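Local coordinates for hypothetical protein (Pyrococcus furiosus, PDB 2FZF) that is of unknown function but belongs to the rubrerythrin family of the ferritin clan, whose members are typically diiron four-helix-bundle proteins, at residues A[71-76]-A[80-85]. Sequence-based numbering, arbitrary orientation.
Sequences KLYSQM and KEVVFP
The C-terminal end of helix 63-76 and the extended, irregular chain 80-85, which turns back past it, come closest at Y73 and V82, whose CA atoms lie 7.4 Å apart. Within 71-76 only Y73 touches the loop segment: its CB points toward the loop, and with CG anti to the backbone N (chi1 -171°) the ring reaches across to four consecutive residues, K80 to V83. CG2 of V82, a methyl placed anti to the carbonyl carbon and beside the backbone N, which turns it to the ring, sits over one face in a CH-pi contact, 4.1 Å from the centroid of the Y73 ring and only 11° off its normal. Within the loop, the other methyl of V82, CG1, lies 3.5 Å above the ring plane of F84, offset toward the rim. At the ring edge, close to its plane, CE1 of Y73 meets the carbonyl O of K80 at 3.5 Å. The phenol end continues along the loop, with OH of Y73 3.3 Å from O of E81. CG1 of V83 lies 3.5 Å from the same Y73 OH. In the helical bundle of this rubrerythrin-family chain, the contact lies at the surface, where the long connection from helix 63-76 to helix 103-129 sets out. With an alanine at Y73 the V82 methyl loses its aromatic face, and a gap would probably open between the helix end and the loop. Helix 21-44 is the shared neighbour, receiving Y73 on E22 and L25 and V82 on I29, while the ring of F77 meets that of Y73 with the planes about 55° apart.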
ATOM      1  N   LYS A  71     -21.573  -8.023   5.473  1.00 36.51           N
ATOM      2  CA  LYS A  71     -21.613  -9.187   6.328  1.00 37.06           C
ATOM      3  C   LYS A  71     -21.639  -8.746   7.773  1.00 38.81           C
ATOM      4  O   LYS A  71     -22.432  -9.252   8.571  1.00 40.15           O
ATOM      5  CB  LYS A  71     -20.402 -10.091   6.098  1.00 35.81           C
ATOM      6  CG  LYS A  71     -20.429 -11.306   7.020  1.00 34.85           C
ATOM      7  CD  LYS A  71     -19.393 -12.350   6.674  1.00 35.21           C
ATOM      8  CE  LYS A  71     -19.414 -13.466   7.703  1.00 34.49           C
ATOM      9  NZ  LYS A  71     -18.459 -14.568   7.404  1.00 36.97           N
ATOM     10  N   LEU A  72     -20.768  -7.802   8.114  1.00 39.95           N
ATOM     11  CA  LEU A  72     -20.710  -7.305   9.480  1.00 40.39           C
ATOM     12  C   LEU A  72     -22.066  -6.684   9.835  1.00 40.70           C
ATOM     13  O   LEU A  72     -22.668  -7.050  10.837  1.00 41.85           O
ATOM     14  CB  LEU A  72     -19.591  -6.262   9.621  1.00 40.92           C
ATOM     15  CG  LEU A  72     -18.945  -6.035  11.004  1.00 40.52           C
ATOM     16  CD1 LEU A  72     -18.024  -4.844  10.931  1.00 41.42           C
ATOM     17  CD2 LEU A  72     -19.996  -5.787  12.054  1.00 42.78           C
ATOM     18  N   TYR A  73     -22.550  -5.767   9.002  1.00 40.13           N
ATOM     19  CA  TYR A  73     -23.822  -5.117   9.259  1.00 41.44           C
ATOM     20  C   TYR A  73     -24.918  -6.148   9.498  1.00 41.02           C
ATOM     21  O   TYR A  73     -25.867  -5.911  10.237  1.00 42.35           O
ATOM     22  CB  TYR A  73     -24.193  -4.208   8.087  1.00 42.86           C
ATOM     23  CG  TYR A  73     -25.391  -3.309   8.343  1.00 46.51           C
ATOM     24  CD1 TYR A  73     -26.678  -3.847   8.504  1.00 47.83           C
ATOM     25  CD2 TYR A  73     -25.242  -1.915   8.405  1.00 47.06           C
ATOM     26  CE1 TYR A  73     -27.786  -3.017   8.718  1.00 48.78           C
ATOM     27  CE2 TYR A  73     -26.345  -1.077   8.615  1.00 46.90           C
ATOM     28  CZ  TYR A  73     -27.610  -1.636   8.768  1.00 48.09           C
ATOM     29  OH  TYR A  73     -28.700  -0.827   8.952  1.00 48.65           O
ATOM     30  N   SER A  74     -24.771  -7.302   8.868  1.00 41.68           N
ATOM     31  CA  SER A  74     -25.729  -8.396   8.992  1.00 40.27           C
ATOM     32  C   SER A  74     -25.467  -9.107  10.324  1.00 40.13           C
ATOM     33  O   SER A  74     -26.390  -9.596  10.970  1.00 38.30           O
ATOM     34  CB  SER A  74     -25.541  -9.353   7.807  1.00 39.40           C
ATOM     35  OG  SER A  74     -26.601 -10.257   7.679  1.00 37.04           O
ATOM     36  N   GLN A  75     -24.200  -9.143  10.732  1.00 41.61           N
ATOM     37  CA  GLN A  75     -23.805  -9.774  11.989  1.00 44.44           C
ATOM     38  C   GLN A  75     -24.210  -8.967  13.226  1.00 44.84           C
ATOM     39  O   GLN A  75     -24.495  -9.547  14.270  1.00 45.82           O
ATOM     40  CB  GLN A  75     -22.289 -10.019  12.019  1.00 46.16           C
ATOM     41  CG  GLN A  75     -21.794 -11.082  11.033  1.00 50.11           C
ATOM     42  CD  GLN A  75     -20.269 -11.159  10.956  1.00 53.41           C
ATOM     43  OE1 GLN A  75     -19.593 -10.175  10.613  1.00 54.46           O
ATOM     44  NE2 GLN A  75     -19.721 -12.332  11.271  1.00 53.16           N
ATOM     45  N   MET A  76     -24.243  -7.638  13.125  1.00 45.65           N
ATOM     46  CA  MET A  76     -24.618  -6.822  14.285  1.00 46.06           C
ATOM     47  C   MET A  76     -26.073  -6.340  14.171  1.00 46.48           C
ATOM     48  O   MET A  76     -26.643  -5.837  15.141  1.00 47.80           O
ATOM     49  CB  MET A  76     -23.646  -5.626  14.440  1.00 44.45           C
ATOM     50  CG  MET A  76     -23.424  -5.092  15.896  1.00 42.00           C
ATOM     51  SD  MET A  76     -22.767  -6.275  17.140  1.00 36.85           S
ATOM     52  CE  MET A  76     -21.580  -7.127  16.180  1.00 39.84           C
ATOM     53  N   LYS A  80     -32.315  -6.643   9.728  1.00 53.22           N
ATOM     54  CA  LYS A  80     -32.508  -5.244   9.336  1.00 54.53           C
ATOM     55  C   LYS A  80     -31.749  -4.847   8.078  1.00 54.24           C
ATOM     56  O   LYS A  80     -30.542  -5.063   7.972  1.00 54.63           O
ATOM     57  CB  LYS A  80     -32.118  -4.303  10.490  1.00 55.66           C
ATOM     58  CG  LYS A  80     -33.305  -3.580  11.111  1.00 56.96           C
ATOM     59  CD  LYS A  80     -33.981  -2.668  10.069  1.00 60.90           C
ATOM     60  CE  LYS A  80     -35.522  -2.646  10.186  1.00 61.39           C
ATOM     61  NZ  LYS A  80     -36.188  -3.928   9.765  1.00 59.46           N
ATOM     62  N   GLU A  81     -32.465  -4.258   7.127  1.00 54.36           N
ATOM     63  CA  GLU A  81     -31.859  -3.833   5.873  1.00 53.88           C
ATOM     64  C   GLU A  81     -30.950  -2.646   6.076  1.00 54.70           C
ATOM     65  O   GLU A  81     -31.175  -1.818   6.959  1.00 55.14           O
ATOM     66  CB  GLU A  81     -32.937  -3.478   4.852  1.00 52.26           C
ATOM     67  CG  GLU A  81     -33.729  -4.678   4.395  1.00 53.49           C
ATOM     68  CD  GLU A  81     -32.861  -5.715   3.697  1.00 54.36           C
ATOM     69  OE1 GLU A  81     -32.490  -5.495   2.517  1.00 54.54           O
ATOM     70  OE2 GLU A  81     -32.535  -6.736   4.338  1.00 53.92           O
ATOM     71  N   VAL A  82     -29.924  -2.560   5.239  1.00 56.09           N
ATOM     72  CA  VAL A  82     -28.969  -1.467   5.329  1.00 56.91           C
ATOM     73  C   VAL A  82     -29.647  -0.138   5.040  1.00 58.05           C
ATOM     74  O   VAL A  82     -30.492  -0.032   4.151  1.00 56.12           O
ATOM     75  CB  VAL A  82     -27.803  -1.659   4.330  1.00 56.19           C
ATOM     76  CG1 VAL A  82     -26.805  -0.512   4.470  1.00 54.92           C
ATOM     77  CG2 VAL A  82     -27.124  -2.997   4.575  1.00 55.83           C
ATOM     78  N   VAL A  83     -29.273   0.875   5.806  1.00 60.31           N
ATOM     79  CA  VAL A  83     -29.822   2.210   5.620  1.00 62.94           C
ATOM     80  C   VAL A  83     -28.696   3.200   5.294  1.00 62.66           C
ATOM     81  O   VAL A  83     -27.702   3.283   6.012  1.00 63.54           O
ATOM     82  CB  VAL A  83     -30.580   2.683   6.889  1.00 64.67           C
ATOM     83  CG1 VAL A  83     -29.729   2.439   8.145  1.00 63.20           C
ATOM     84  CG2 VAL A  83     -30.931   4.163   6.751  1.00 65.31           C
ATOM     85  N   PHE A  84     -28.850   3.945   4.208  1.00 61.98           N
ATOM     86  CA  PHE A  84     -27.834   4.914   3.825  1.00 61.53           C
ATOM     87  C   PHE A  84     -28.242   6.350   4.144  1.00 62.15           C
ATOM     88  O   PHE A  84     -29.215   6.876   3.583  1.00 63.03           O
ATOM     89  CB  PHE A  84     -27.517   4.803   2.327  1.00 60.55           C
ATOM     90  CG  PHE A  84     -27.066   3.436   1.905  1.00 60.33           C
ATOM     91  CD1 PHE A  84     -27.957   2.550   1.312  1.00 59.51           C
ATOM     92  CD2 PHE A  84     -25.762   3.007   2.166  1.00 58.70           C
ATOM     93  CE1 PHE A  84     -27.560   1.265   0.984  1.00 59.80           C
ATOM     94  CE2 PHE A  84     -25.356   1.723   1.843  1.00 57.39           C
ATOM     95  CZ  PHE A  84     -26.254   0.847   1.253  1.00 59.06           C
ATOM     96  N   PRO A  85     -27.514   7.002   5.064  1.00 61.20           N
ATOM     97  CA  PRO A  85     -27.835   8.386   5.413  1.00 61.42           C
ATOM     98  C   PRO A  85     -27.482   9.329   4.253  1.00 62.33           C
ATOM     99  O   PRO A  85     -26.608   9.018   3.445  1.00 63.74           O
ATOM    100  CB  PRO A  85     -26.988   8.627   6.665  1.00 60.73           C
ATOM    101  CG  PRO A  85     -25.827   7.710   6.480  1.00 59.64           C
ATOM    102  CD  PRO A  85     -26.466   6.461   5.945  1.00 60.21           C
TER